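Local coordinates for protein propionate kinase (Francisella tularensis subsp. tularensis, PDB 3KHY) that probably catalyses the reversible, magnesium-dependent transfer of phosphate from ATP to acetate, giving acetyl phosphate and ADP, and works as a homodimer, at residues A36-K41 with L54-Y59; I82-V87 with E123-C128; I168-A173 with S215-M220; D226-G231 with S297-K302; L314-F319 with N364-A369. All blocks are in the same frame, centred on the assembly; numbering follows the deposited sequence.

Contact 1 of 5, residues A36-K41 with L54-Y59; sequences ATKNCK and LENGSY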
# COMPACT_ATOMS: atom_id res chain seq x y z
N ALA A 36 -7.43 11.84 -36.15
CA ALA A 36 -8.13 10.88 -37.00
C ALA A 36 -9.63 10.77 -36.71
O ALA A 36 -10.26 9.77 -37.05
CB ALA A 36 -7.47 9.50 -36.92
N THR A 37 -10.19 11.80 -36.08
CA THR A 37 -11.63 11.90 -35.87
C THR A 37 -12.16 13.21 -36.46
O THR A 37 -11.38 14.08 -36.85
CB THR A 37 -12.01 11.83 -34.38
OG1 THR A 37 -11.83 13.12 -33.78
CG2 THR A 37 -11.15 10.80 -33.65
N LYS A 38 -13.48 13.36 -36.51
CA LYS A 38 -14.09 14.56 -37.06
C LYS A 38 -13.63 15.80 -36.30
O LYS A 38 -13.53 16.89 -36.87
CB LYS A 38 -15.62 14.48 -37.01
CG LYS A 38 -16.22 13.23 -37.64
CD LYS A 38 -16.19 12.04 -36.68
CE LYS A 38 -16.95 10.85 -37.25
NZ LYS A 38 -17.01 9.72 -36.29
N ASN A 39 -13.36 15.63 -35.01
CA ASN A 39 -13.05 16.74 -34.13
C ASN A 39 -11.56 16.98 -33.93
O ASN A 39 -11.14 17.63 -32.98
CB ASN A 39 -13.73 16.53 -32.78
CG ASN A 39 -15.23 16.45 -32.90
OD1 ASN A 39 -15.86 17.33 -33.48
ND2 ASN A 39 -15.82 15.40 -32.35
N CYS A 40 -10.77 16.44 -34.85
CA CYS A 40 -9.33 16.65 -34.81
C CYS A 40 -9.03 18.15 -34.84
O CYS A 40 -9.58 18.89 -35.66
CB CYS A 40 -8.67 15.96 -36.00
SG CYS A 40 -6.88 16.16 -36.06
N LYS A 41 -8.15 18.59 -33.94
CA LYS A 41 -7.73 19.99 -33.90
C LYS A 41 -6.35 20.14 -33.26
O LYS A 41 -5.94 19.33 -32.43
CB LYS A 41 -8.74 20.84 -33.12
CG LYS A 41 -8.87 20.41 -31.68
CD LYS A 41 -9.63 21.44 -30.86
CE LYS A 41 -9.74 20.98 -29.42
NZ LYS A 41 -10.45 21.97 -28.57
N LEU A 54 -8.97 20.42 -38.13
CA LEU A 54 -8.57 19.60 -39.26
C LEU A 54 -9.40 18.33 -39.25
O LEU A 54 -8.90 17.27 -38.87
CB LEU A 54 -7.09 19.25 -39.16
CG LEU A 54 -6.39 18.90 -40.47
CD1 LEU A 54 -6.27 20.15 -41.33
CD2 LEU A 54 -5.01 18.30 -40.21
N GLU A 55 -10.66 18.44 -39.66
CA GLU A 55 -11.59 17.30 -39.65
C GLU A 55 -10.96 16.04 -40.23
O GLU A 55 -10.54 16.02 -41.38
CB GLU A 55 -12.87 17.63 -40.42
CG GLU A 55 -13.83 18.55 -39.68
CD GLU A 55 -15.21 18.57 -40.31
OE1 GLU A 55 -15.43 17.86 -41.31
OE2 GLU A 55 -16.08 19.30 -39.80
N ASN A 56 -10.89 15.01 -39.40
CA ASN A 56 -10.37 13.71 -39.80
C ASN A 56 -8.90 13.72 -40.22
O ASN A 56 -8.46 12.85 -40.96
CB ASN A 56 -11.23 13.10 -40.90
CG ASN A 56 -12.64 12.80 -40.44
OD1 ASN A 56 -13.62 13.21 -41.07
ND2 ASN A 56 -12.76 12.09 -39.32
N GLY A 57 -8.15 14.72 -39.76
CA GLY A 57 -6.73 14.77 -40.04
C GLY A 57 -6.02 13.54 -39.51
O GLY A 57 -6.29 13.08 -38.40
N SER A 58 -5.10 12.99 -40.30
CA SER A 58 -4.34 11.84 -39.85
C SER A 58 -3.27 12.28 -38.85
O SER A 58 -2.97 13.47 -38.73
CB SER A 58 -3.67 11.13 -41.03
OG SER A 58 -2.67 11.95 -41.61
N TYR A 59 -2.72 11.32 -38.13
CA TYR A 59 -1.60 11.58 -37.25
C TYR A 59 -0.48 12.18 -38.08
O TYR A 59 0.24 13.07 -37.63
CB TYR A 59 -1.14 10.27 -36.63
CG TYR A 59 -0.62 10.37 -35.21
CD1 TYR A 59 -1.40 9.96 -34.13
CD2 TYR A 59 0.66 10.84 -34.95
CE1 TYR A 59 -0.92 10.03 -32.83
CE2 TYR A 59 1.15 10.92 -33.66
CZ TYR A 59 0.36 10.51 -32.60
OH TYR A 59 0.85 10.59 -31.32
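Thr37 O is gripped by two backbone donors, one from each turn of this contact. Asn56 N reaches it at 2.8 Å, and Cys40 N, which closes the type I turn 37-40, lies 3.2 Å from Thr37 O; the two come from opposite faces of the carbonyl plane. Further bonds flank this centre: Ala36 N to Gly57 O at 2.8 Å and the nearly straight Leu54 N to Cys40 O at 3.0 Å (169° at the hydrogen).

The dense side is built around Cys40, a buried residue. Its CB comes to 3.2 Å from Leu54 O. With SG anti to its own N (chi1 180°), the sulfur lies beside two carbonyl oxygens of the type II turn 54-57, Leu54 O (3.6 Å from SG) and Gly57 O. Gly57 is buried beside it.

The other side faces solvent and is held more loosely. Lys38, Glu55 and Asn56 are exposed there. Glu55 brings its aliphatic CG to 3.3 Å from Lys38 O, while its CA makes a CH...O contact with the same oxygen. Asn56 ND2 stands 3.2 Å from Lys38 N, but both are donors, so this approach is not a bond. Thr37 OG1 accepts from Asn39 N in an ST turn and also pairs with Asn34 O.

The bond between Leu54 and Cys40 continues the pairing of strands 41-45 and 49-53 past their ends, and Ser58 then N-caps helix 59-72. The arrangement is that of two beta turns packed against each other at the open end of a beta hairpin, here at the edge of the eight-stranded mixed sheet.

Contact 2 of 5, residues I82-V87 with E123-C128; sequences IGHRVV and EGIRFC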
# COMPACT_ATOMS: atom_id res chain seq x y z
N ILE A 82 15.02 16.54 -30.96
CA ILE A 82 13.67 16.24 -30.50
C ILE A 82 13.71 15.34 -29.26
O ILE A 82 14.36 14.29 -29.26
CB ILE A 82 12.86 15.52 -31.60
CG1 ILE A 82 12.84 16.37 -32.88
CG2 ILE A 82 11.45 15.22 -31.13
CD1 ILE A 82 12.25 15.64 -34.06
N GLY A 83 13.02 15.76 -28.20
CA GLY A 83 12.94 14.96 -26.99
C GLY A 83 11.55 14.37 -26.82
O GLY A 83 10.56 15.10 -26.89
N HIS A 84 11.48 13.06 -26.61
CA HIS A 84 10.22 12.35 -26.48
C HIS A 84 10.02 11.88 -25.05
O HIS A 84 10.89 11.23 -24.48
CB HIS A 84 10.21 11.10 -27.36
CG HIS A 84 10.32 11.39 -28.83
ND1 HIS A 84 9.23 11.49 -29.65
CD2 HIS A 84 11.41 11.60 -29.61
CE1 HIS A 84 9.63 11.74 -30.89
NE2 HIS A 84 10.95 11.82 -30.89
N ARG A 85 8.86 12.19 -24.49
CA ARG A 85 8.45 11.56 -23.25
C ARG A 85 8.13 10.11 -23.55
O ARG A 85 7.47 9.81 -24.55
CB ARG A 85 7.20 12.26 -22.69
CG ARG A 85 6.80 11.77 -21.30
CD ARG A 85 5.63 12.61 -20.76
NE ARG A 85 5.51 12.48 -19.31
CZ ARG A 85 5.75 13.47 -18.46
NH1 ARG A 85 6.10 14.67 -18.90
NH2 ARG A 85 5.62 13.27 -17.15
N VAL A 86 8.62 9.21 -22.70
CA VAL A 86 8.23 7.82 -22.74
C VAL A 86 7.80 7.43 -21.33
O VAL A 86 8.57 7.56 -20.39
CB VAL A 86 9.39 6.92 -23.22
CG1 VAL A 86 9.01 5.45 -23.10
CG2 VAL A 86 9.74 7.27 -24.67
N VAL A 87 6.58 6.94 -21.19
CA VAL A 87 6.02 6.69 -19.86
C VAL A 87 6.69 5.53 -19.12
O VAL A 87 6.85 5.60 -17.90
CB VAL A 87 4.48 6.51 -19.90
CG1 VAL A 87 3.82 7.77 -20.49
CG2 VAL A 87 4.09 5.29 -20.72
N GLU A 123 5.66 5.00 -32.41
CA GLU A 123 5.13 5.53 -33.67
C GLU A 123 5.47 7.00 -33.87
O GLU A 123 5.83 7.41 -34.97
CB GLU A 123 3.62 5.32 -33.76
CG GLU A 123 3.24 3.89 -34.09
CD GLU A 123 1.94 3.47 -33.44
OE1 GLU A 123 1.20 4.36 -32.97
OE2 GLU A 123 1.67 2.25 -33.38
N GLY A 124 5.35 7.78 -32.80
CA GLY A 124 5.68 9.19 -32.84
C GLY A 124 7.13 9.39 -33.23
O GLY A 124 7.46 10.27 -34.02
N ILE A 125 7.99 8.56 -32.66
CA ILE A 125 9.41 8.60 -32.97
C ILE A 125 9.65 8.33 -34.45
O ILE A 125 10.46 8.99 -35.10
CB ILE A 125 10.19 7.59 -32.09
CG1 ILE A 125 10.20 8.07 -30.63
CG2 ILE A 125 11.61 7.40 -32.60
CD1 ILE A 125 10.81 7.08 -29.67
N ARG A 126 8.92 7.36 -34.99
CA ARG A 126 9.04 7.01 -36.41
C ARG A 126 8.55 8.12 -37.33
O ARG A 126 9.19 8.43 -38.33
CB ARG A 126 8.34 5.68 -36.71
CG ARG A 126 9.12 4.47 -36.20
CD ARG A 126 8.24 3.24 -36.08
NE ARG A 126 8.99 2.09 -35.58
CZ ARG A 126 8.43 0.92 -35.27
NH1 ARG A 126 7.13 0.75 -35.42
NH2 ARG A 126 9.18 -0.08 -34.82
N PHE A 127 7.42 8.74 -36.98
CA PHE A 127 6.96 9.91 -37.71
C PHE A 127 8.06 10.96 -37.75
O PHE A 127 8.32 11.57 -38.78
CB PHE A 127 5.69 10.50 -37.08
CG PHE A 127 4.43 9.79 -37.47
CD1 PHE A 127 4.06 9.68 -38.80
CD2 PHE A 127 3.60 9.25 -36.50
CE1 PHE A 127 2.89 9.03 -39.16
CE2 PHE A 127 2.43 8.60 -36.86
CZ PHE A 127 2.07 8.49 -38.19
N CYS A 128 8.73 11.16 -36.61
CA CYS A 128 9.78 12.16 -36.52
C CYS A 128 11.00 11.80 -37.35
O CYS A 128 11.67 12.69 -37.89
CB CYS A 128 10.17 12.42 -35.07
SG CYS A 128 8.97 13.43 -34.17
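Gly124 O accepts the helical bond from Cys128 N at 3.0 Å and also lies 4.1 Å from His84 CE1, obliquely to the ring. No hydrogen bond joins the strand to the helix; the contact rests on packing over one face and at one edge of the His84 ring.

Ile125 CG1 stands 3.6 Å from the ring centroid and only 5° off the normal, a CH-pi contact squarely over one face. Cys128 SG instead approaches at the ring edge, with His84 CE1 3.7 Å away. The same sulfur touches Ile82 CD1 at 4.0 Å. His84 CG lies anti to its carbonyl carbon (chi1 -62°), which carries the ring toward the helix. NE2 has a weak hydrogen bond to Gln137 on the next strand.

Arg85, on the other side of the strand, makes salt bridges with Asp142 and Glu372 and is predicted to bind substrate.

Strand 82-86 and helix 123-128 run antiparallel, 168° apart with axes 10.0 Å from each other. Between parallel strands 79-86 and 137-141, this is consistent with an elaborated beta-alpha-beta crossover, whose connection also holds strand 97-98 and helix 101-109, in an actin-like ATPase fold.

Contact 3 of 5, residues I168-A173 with S215-M220; sequences IRKYGA and SIDTSM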
# COMPACT_ATOMS: atom_id res chain seq x y z
N ILE A 168 7.78 -7.93 -12.69
CA ILE A 168 6.78 -7.30 -11.84
C ILE A 168 7.45 -6.79 -10.57
O ILE A 168 7.97 -7.57 -9.77
CB ILE A 168 5.64 -8.28 -11.47
CG1 ILE A 168 4.96 -8.78 -12.75
CG2 ILE A 168 4.64 -7.61 -10.54
CD1 ILE A 168 3.98 -9.92 -12.52
N ARG A 169 7.44 -5.47 -10.42
CA ARG A 169 8.06 -4.77 -9.28
C ARG A 169 7.55 -3.33 -9.31
O ARG A 169 6.87 -2.93 -10.26
CB ARG A 169 9.59 -4.76 -9.40
CG ARG A 169 10.05 -3.99 -10.64
CD ARG A 169 11.50 -4.24 -11.05
NE ARG A 169 12.49 -3.68 -10.13
CZ ARG A 169 13.37 -4.40 -9.44
NH1 ARG A 169 13.35 -5.73 -9.55
NH2 ARG A 169 14.25 -3.82 -8.62
N LYS A 170 7.87 -2.57 -8.28
CA LYS A 170 7.57 -1.15 -8.28
C LYS A 170 8.53 -0.41 -9.22
O LYS A 170 9.75 -0.56 -9.10
CB LYS A 170 7.71 -0.59 -6.86
CG LYS A 170 7.55 0.94 -6.80
CD LYS A 170 7.66 1.41 -5.36
CE LYS A 170 6.31 1.24 -4.67
NZ LYS A 170 6.25 1.91 -3.37
N TYR A 171 7.98 0.37 -10.15
CA TYR A 171 8.77 1.28 -10.99
C TYR A 171 8.53 2.74 -10.65
O TYR A 171 9.41 3.58 -10.83
CB TYR A 171 8.45 1.08 -12.48
CG TYR A 171 8.87 -0.28 -12.98
CD1 TYR A 171 10.18 -0.53 -13.35
CD2 TYR A 171 7.95 -1.32 -13.06
CE1 TYR A 171 10.57 -1.79 -13.79
CE2 TYR A 171 8.34 -2.57 -13.50
CZ TYR A 171 9.65 -2.80 -13.86
OH TYR A 171 10.03 -4.06 -14.30
N GLY A 172 7.33 3.06 -10.18
CA GLY A 172 6.96 4.45 -9.94
C GLY A 172 6.76 5.21 -11.24
O GLY A 172 6.86 4.61 -12.32
N ALA A 173 6.44 6.50 -11.14
CA ALA A 173 6.36 7.37 -12.32
C ALA A 173 6.47 8.83 -11.88
O ALA A 173 6.94 9.10 -10.77
CB ALA A 173 5.06 7.10 -13.12
N SER A 215 16.28 9.13 -5.98
CA SER A 215 15.05 8.48 -5.53
C SER A 215 15.39 7.19 -4.76
O SER A 215 16.17 6.37 -5.23
CB SER A 215 14.15 8.16 -6.73
OG SER A 215 13.00 7.42 -6.30
N ILE A 216 14.83 7.04 -3.56
CA ILE A 216 15.01 5.83 -2.77
C ILE A 216 13.69 5.09 -2.57
O ILE A 216 13.69 3.90 -2.29
CB ILE A 216 15.68 6.14 -1.41
CG1 ILE A 216 16.15 4.85 -0.73
CG2 ILE A 216 14.73 6.90 -0.48
CD1 ILE A 216 17.03 5.12 0.50
N ASP A 217 12.57 5.80 -2.71
CA ASP A 217 11.25 5.16 -2.56
C ASP A 217 10.24 6.09 -3.22
O ASP A 217 10.46 7.29 -3.30
CB ASP A 217 10.93 4.96 -1.07
CG ASP A 217 9.86 3.89 -0.81
OD1 ASP A 217 9.20 3.39 -1.76
OD2 ASP A 217 9.66 3.57 0.38
N THR A 218 9.14 5.54 -3.71
CA THR A 218 8.12 6.35 -4.36
C THR A 218 6.80 5.60 -4.31
O THR A 218 6.77 4.37 -4.12
CB THR A 218 8.53 6.67 -5.80
OG1 THR A 218 7.66 7.66 -6.33
CG2 THR A 218 8.48 5.41 -6.67
N SER A 219 5.71 6.34 -4.51
CA SER A 219 4.38 5.82 -4.19
C SER A 219 3.66 5.06 -5.32
O SER A 219 2.84 4.17 -5.04
CB SER A 219 3.49 6.93 -3.63
OG SER A 219 3.20 7.90 -4.62
N MSE A 220 3.93 5.40 -6.58
CA MSE A 220 3.33 4.63 -7.68
C MSE A 220 3.99 3.26 -7.80
O MSE A 220 5.01 3.02 -7.18
CB MSE A 220 3.39 5.40 -9.00
CG MSE A 220 2.35 6.52 -9.07
SE MSE A 220 2.70 7.77 -10.51
CE MSE A 220 0.96 8.68 -10.54
O HOH W 1 8.30 0.60 -1.20
O HOH W 2 5.87 7.46 -8.34
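The carboxylate of Asp217 meets Lys170 through OD1, the two side chains crossing at about a right angle. Asp217 belongs to strand 214-218, the edge strand of the five-stranded mixed sheet in this actin-like ATPase fold, and a loop lies against the strand's end. The salt bridge is long, 3.7 Å from Lys170 NZ to Asp217 OD1, and water 1 spans it, accepting from NZ and donating to OD1. The other oxygen, OD2, bonds Tyr310 OH and forms a salt bridge with Lys302 of the second subunit. The ring of Tyr171 has Arg169 CG 3.4 Å above one face, offset toward the rim, and meets His88 edge-to-face.

Lys170 makes the main bond: NZ to Thr218 O, 2.6 Å, nearly along the C=O axis. Its chain is extended as far as CD, then turned at chi3 (-83°), which brings NZ in front of Thr218 O. Gly172, at positive phi (72°), passes close to the strand, its CA 3.7 Å from Thr218 CG2. Water 2 bridges loop and strand, accepting from Ala173 N and bonding Thr218 OG1, which also hydrogen-bonds Thr208 OG1.

Met220, a selenomethionine here, places SE 3.6 Å from Ala173 CB and lies near His174 and Arg233, both predicted transition-state stabilisers. Its carbonyl oxygen is buried with no polar partner in the model; Lys170 CG and CE each lie 3.3 Å from Met220 O.

Contact 4 of 5, residues D226-G231 with S297-K302; sequences DGLVMG and SHRVAK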
# COMPACT_ATOMS: atom_id res chain seq x y z
N ASP A 226 -1.05 3.11 -8.65
CA ASP A 226 -0.88 2.86 -7.22
C ASP A 226 -0.50 4.09 -6.39
O ASP A 226 -0.01 5.10 -6.93
CB ASP A 226 0.20 1.80 -7.01
CG ASP A 226 0.03 1.02 -5.70
OD1 ASP A 226 -1.02 1.18 -5.01
OD2 ASP A 226 0.94 0.24 -5.37
N GLY A 227 -0.71 3.99 -5.08
CA GLY A 227 -0.23 5.00 -4.15
C GLY A 227 -1.26 5.99 -3.66
O GLY A 227 -2.26 5.62 -3.02
N LEU A 228 -1.01 7.27 -3.95
CA LEU A 228 -1.86 8.38 -3.49
C LEU A 228 -3.24 8.38 -4.14
O LEU A 228 -3.43 7.85 -5.24
CB LEU A 228 -1.16 9.72 -3.78
CG LEU A 228 0.17 9.97 -3.06
CD1 LEU A 228 0.71 11.40 -3.35
CD2 LEU A 228 -0.00 9.75 -1.54
N VAL A 229 -4.21 9.00 -3.45
CA VAL A 229 -5.52 9.28 -4.05
C VAL A 229 -5.33 10.27 -5.21
O VAL A 229 -4.54 11.20 -5.10
CB VAL A 229 -6.51 9.88 -3.01
CG1 VAL A 229 -7.84 10.28 -3.67
CG2 VAL A 229 -6.73 8.90 -1.86
N MSE A 230 -6.03 10.05 -6.32
CA MSE A 230 -5.90 10.94 -7.47
C MSE A 230 -7.28 11.37 -8.00
O MSE A 230 -8.30 11.07 -7.40
CB MSE A 230 -5.07 10.27 -8.57
CG MSE A 230 -3.92 9.42 -8.02
SE MSE A 230 -2.69 8.74 -9.41
CE MSE A 230 -1.78 7.39 -8.32
N GLY A 231 -7.31 12.08 -9.13
CA GLY A 231 -8.57 12.56 -9.68
C GLY A 231 -9.56 11.44 -9.96
O GLY A 231 -10.72 11.50 -9.54
N SER A 297 -5.95 14.02 1.67
CA SER A 297 -4.90 14.68 2.44
C SER A 297 -4.24 13.74 3.43
O SER A 297 -3.03 13.79 3.62
CB SER A 297 -5.47 15.89 3.19
OG SER A 297 -6.04 16.84 2.29
N HIS A 298 -5.04 12.90 4.08
CA HIS A 298 -4.50 11.96 5.07
C HIS A 298 -3.56 10.95 4.43
O HIS A 298 -2.53 10.59 4.99
CB HIS A 298 -5.63 11.22 5.77
CG HIS A 298 -5.16 10.29 6.84
ND1 HIS A 298 -4.65 10.74 8.04
CD2 HIS A 298 -5.09 8.94 6.88
CE1 HIS A 298 -4.30 9.71 8.78
NE2 HIS A 298 -4.56 8.60 8.10
N ARG A 299 -3.90 10.50 3.22
CA ARG A 299 -3.02 9.55 2.56
C ARG A 299 -1.67 10.20 2.22
O ARG A 299 -0.62 9.59 2.44
CB ARG A 299 -3.65 8.93 1.31
CG ARG A 299 -2.74 7.83 0.75
CD ARG A 299 -3.39 6.97 -0.30
NE ARG A 299 -4.69 6.41 0.08
CZ ARG A 299 -5.50 5.83 -0.80
NH1 ARG A 299 -5.10 5.74 -2.07
NH2 ARG A 299 -6.68 5.36 -0.43
N VAL A 300 -1.69 11.44 1.74
CA VAL A 300 -0.42 12.13 1.50
C VAL A 300 0.38 12.24 2.80
O VAL A 300 1.59 11.98 2.83
CB VAL A 300 -0.60 13.57 0.92
CG1 VAL A 300 0.77 14.29 0.81
CG2 VAL A 300 -1.33 13.53 -0.43
N ALA A 301 -0.29 12.65 3.88
CA ALA A 301 0.39 12.77 5.17
C ALA A 301 0.97 11.43 5.64
O ALA A 301 2.08 11.41 6.17
CB ALA A 301 -0.55 13.35 6.22
N LYS A 302 0.24 10.33 5.45
CA LYS A 302 0.76 9.01 5.81
C LYS A 302 2.04 8.62 5.06
O LYS A 302 2.96 8.04 5.64
CB LYS A 302 -0.31 7.92 5.66
CG LYS A 302 -1.22 7.83 6.88
CD LYS A 302 -2.31 6.80 6.73
CE LYS A 302 -1.74 5.39 6.74
NZ LYS A 302 -2.85 4.42 6.60
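Arg299 NH1 donates to Gly227 O at 3.0 Å, with 145° at the hydrogen. The donor lies in the carbonyl plane, while the oxygen sits 22° out of the guanidinium plane. One face of the guanidinium is covered by Val229 CG2, which lies over its centre, 3.5 Å from Arg299 CZ, the two side chains meeting at about a right angle. Arg299 CD packs 3.8 Å from Leu228 CA. An extended start and a bend at chi3 (-51°) turn the head from the helix toward the loop.

Leu228 continues the contact along the helix, with CD2 3.9 Å from Val300 CA and 4.2 Å from Val300 CG2.

The next shell surrounds these groups. Behind Gly227 O, the residue's own N makes a weak bond to Asp226 OD1, and a backbone bond links Gly227 with Cys236. Arg299 NH1 also donates to Ser234 O. Leu228 and Val300 both touch Leu201, predicted to contact ATP, and on the same helix His298 and Lys302 bond to Tyr310 and Asp217 of the second subunit.

The arginine is thus held by two backbone carbonyls. The carboxylate of Asp226 is not in contact, its OD1 6.8 Å from Arg299 NH1. The positive head is therefore probably balanced mainly by the dipoles of those two carbonyls, with Asp226 at most a distant electrostatic complement, and the bond to Gly227 O ties the loop 226-231 to the middle of helix 287-307.

Contact 5 of 5, residues L314-F319 with N364-A369; sequences LDALVF and NIMVIA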
# COMPACT_ATOMS: atom_id res chain seq x y z
N LEU A 314 15.87 15.97 7.34
CA LEU A 314 15.05 16.32 6.18
C LEU A 314 15.27 17.78 5.80
O LEU A 314 15.07 18.66 6.63
CB LEU A 314 13.56 16.10 6.50
CG LEU A 314 12.59 16.52 5.40
CD1 LEU A 314 12.73 15.57 4.21
CD2 LEU A 314 11.14 16.57 5.90
N ASP A 315 15.65 18.04 4.55
CA ASP A 315 15.85 19.43 4.10
C ASP A 315 14.52 20.14 3.93
O ASP A 315 14.35 21.27 4.39
CB ASP A 315 16.62 19.50 2.78
CG ASP A 315 18.08 19.09 2.92
OD1 ASP A 315 18.64 19.21 4.03
OD2 ASP A 315 18.65 18.65 1.90
N ALA A 316 13.59 19.48 3.24
CA ALA A 316 12.26 20.05 3.03
C ALA A 316 11.25 19.01 2.58
O ALA A 316 11.62 17.99 1.98
CB ALA A 316 12.32 21.15 1.99
N LEU A 317 9.99 19.28 2.87
CA LEU A 317 8.88 18.63 2.18
C LEU A 317 8.52 19.60 1.05
O LEU A 317 8.36 20.80 1.30
CB LEU A 317 7.69 18.47 3.12
CG LEU A 317 6.36 18.07 2.48
CD1 LEU A 317 6.48 16.72 1.75
CD2 LEU A 317 5.27 18.01 3.54
N VAL A 318 8.41 19.10 -0.19
CA VAL A 318 8.16 19.98 -1.35
C VAL A 318 6.85 19.62 -2.06
O VAL A 318 6.67 18.47 -2.45
CB VAL A 318 9.30 19.90 -2.37
CG1 VAL A 318 9.07 20.90 -3.50
CG2 VAL A 318 10.65 20.14 -1.69
N PHE A 319 5.95 20.60 -2.21
CA PHE A 319 4.72 20.42 -2.97
C PHE A 319 4.94 20.90 -4.40
O PHE A 319 5.56 21.94 -4.62
CB PHE A 319 3.56 21.25 -2.38
CG PHE A 319 3.06 20.76 -1.04
CD1 PHE A 319 2.21 19.66 -0.97
CD2 PHE A 319 3.40 21.43 0.13
CE1 PHE A 319 1.73 19.22 0.25
CE2 PHE A 319 2.92 20.99 1.37
CZ PHE A 319 2.08 19.88 1.42
N ASN A 364 11.21 22.57 6.98
CA ASN A 364 10.94 23.39 5.80
C ASN A 364 9.83 22.77 4.98
O ASN A 364 9.81 21.55 4.78
CB ASN A 364 12.17 23.52 4.91
CG ASN A 364 13.24 24.39 5.53
OD1 ASN A 364 12.93 25.33 6.26
ND2 ASN A 364 14.51 24.07 5.25
N ILE A 365 8.93 23.61 4.49
CA ILE A 365 7.88 23.19 3.58
C ILE A 365 7.92 24.15 2.40
O ILE A 365 7.92 25.37 2.59
CB ILE A 365 6.48 23.25 4.24
CG1 ILE A 365 6.46 22.42 5.54
CG2 ILE A 365 5.40 22.77 3.26
CD1 ILE A 365 5.35 22.82 6.51
N MSE A 366 7.99 23.62 1.19
CA MSE A 366 8.24 24.44 0.02
C MSE A 366 7.19 24.23 -1.04
O MSE A 366 6.50 23.22 -1.04
CB MSE A 366 9.61 24.13 -0.59
CG MSE A 366 10.75 24.23 0.41
SE MSE A 366 12.52 23.83 -0.33
CE MSE A 366 12.71 25.40 -1.52
N VAL A 367 7.06 25.22 -1.91
CA VAL A 367 6.31 25.07 -3.14
C VAL A 367 7.26 25.39 -4.28
O VAL A 367 7.84 26.48 -4.34
CB VAL A 367 5.12 26.04 -3.21
CG1 VAL A 367 4.41 25.87 -4.53
CG2 VAL A 367 4.17 25.80 -2.04
N ILE A 368 7.43 24.43 -5.19
CA ILE A 368 8.32 24.61 -6.33
C ILE A 368 7.56 24.17 -7.58
O ILE A 368 7.00 23.08 -7.62
CB ILE A 368 9.60 23.75 -6.17
CG1 ILE A 368 10.36 24.17 -4.91
CG2 ILE A 368 10.48 23.86 -7.43
CD1 ILE A 368 11.68 23.38 -4.70
N ALA A 369 7.52 25.03 -8.59
CA ALA A 369 6.77 24.72 -9.80
C ALA A 369 7.52 23.67 -10.59
O ALA A 369 8.73 23.78 -10.78
CB ALA A 369 6.58 25.99 -10.64
O HOH W 3 13.76 21.20 7.44
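Strands 316-319 and 365-367 run parallel, their axes 4.6 Å apart and 28° from exact alignment, with Leu317, Val318 and Phe319 level with Ile365, Met366 and Val367. Leu317 and Phe319 each donate and accept: Leu317 N to Asn364 O, Met366 N to Leu317 O (2.8 Å), Phe319 N to Met366 O (2.9 Å, 177° at the hydrogen) and Ile368 N to Phe319 O.

At the start, Asn364 reaches across with ND2, which donates to Asp315 O at 2.9 Å; water 3 links Leu314 O with Asn364 N alongside.

On one face, Phe319 and Ile365 lie side by side pointing the same way, and Ile365 CG2 meets the ring edge, 3.6 Å from Phe319 CE2. On the other, SE of selenomethionine Met366 rests 3.6 Å from Ala316 CB. Val318 CG1 packs 3.8 Å from Ile368 CG1.

Helix 328-337 covers the Phe319 and Ile365 face through Ile335 and Arg331, while helix 175-188 covers the Val318 and Met366 face through Val181 and Ile188. Strand 316-320 lies between strand 196-201 and strand 365-367, the latter being the sheet's outermost within this chain.

Overall arrangement
Contacts 1 and 2 belong to the eight-stranded half and touch at Tyr59 CD2 and Phe127 CE2, 3.4 Å apart; contact 1 lies away from the predicted sites. Contacts 3 and 5 sit at opposite edges of the five-stranded sheet, centres about 20 Å apart. Contact 4 packs on contact 3 through Met220 and Asp226, and both reach the second subunit. Contacts 2 and 3 approach to about 5 Å between nearest atoms. Of the predicted site residues, Arg85 in contact 2 pairs with Asp142, while His174 and Arg233 lie about 4 Å from Met220 of contact 3. Side chains of Leu228 (contact 4) and Phe319 (contact 5) lie about 4 Å from Leu201 of the predicted ATP site.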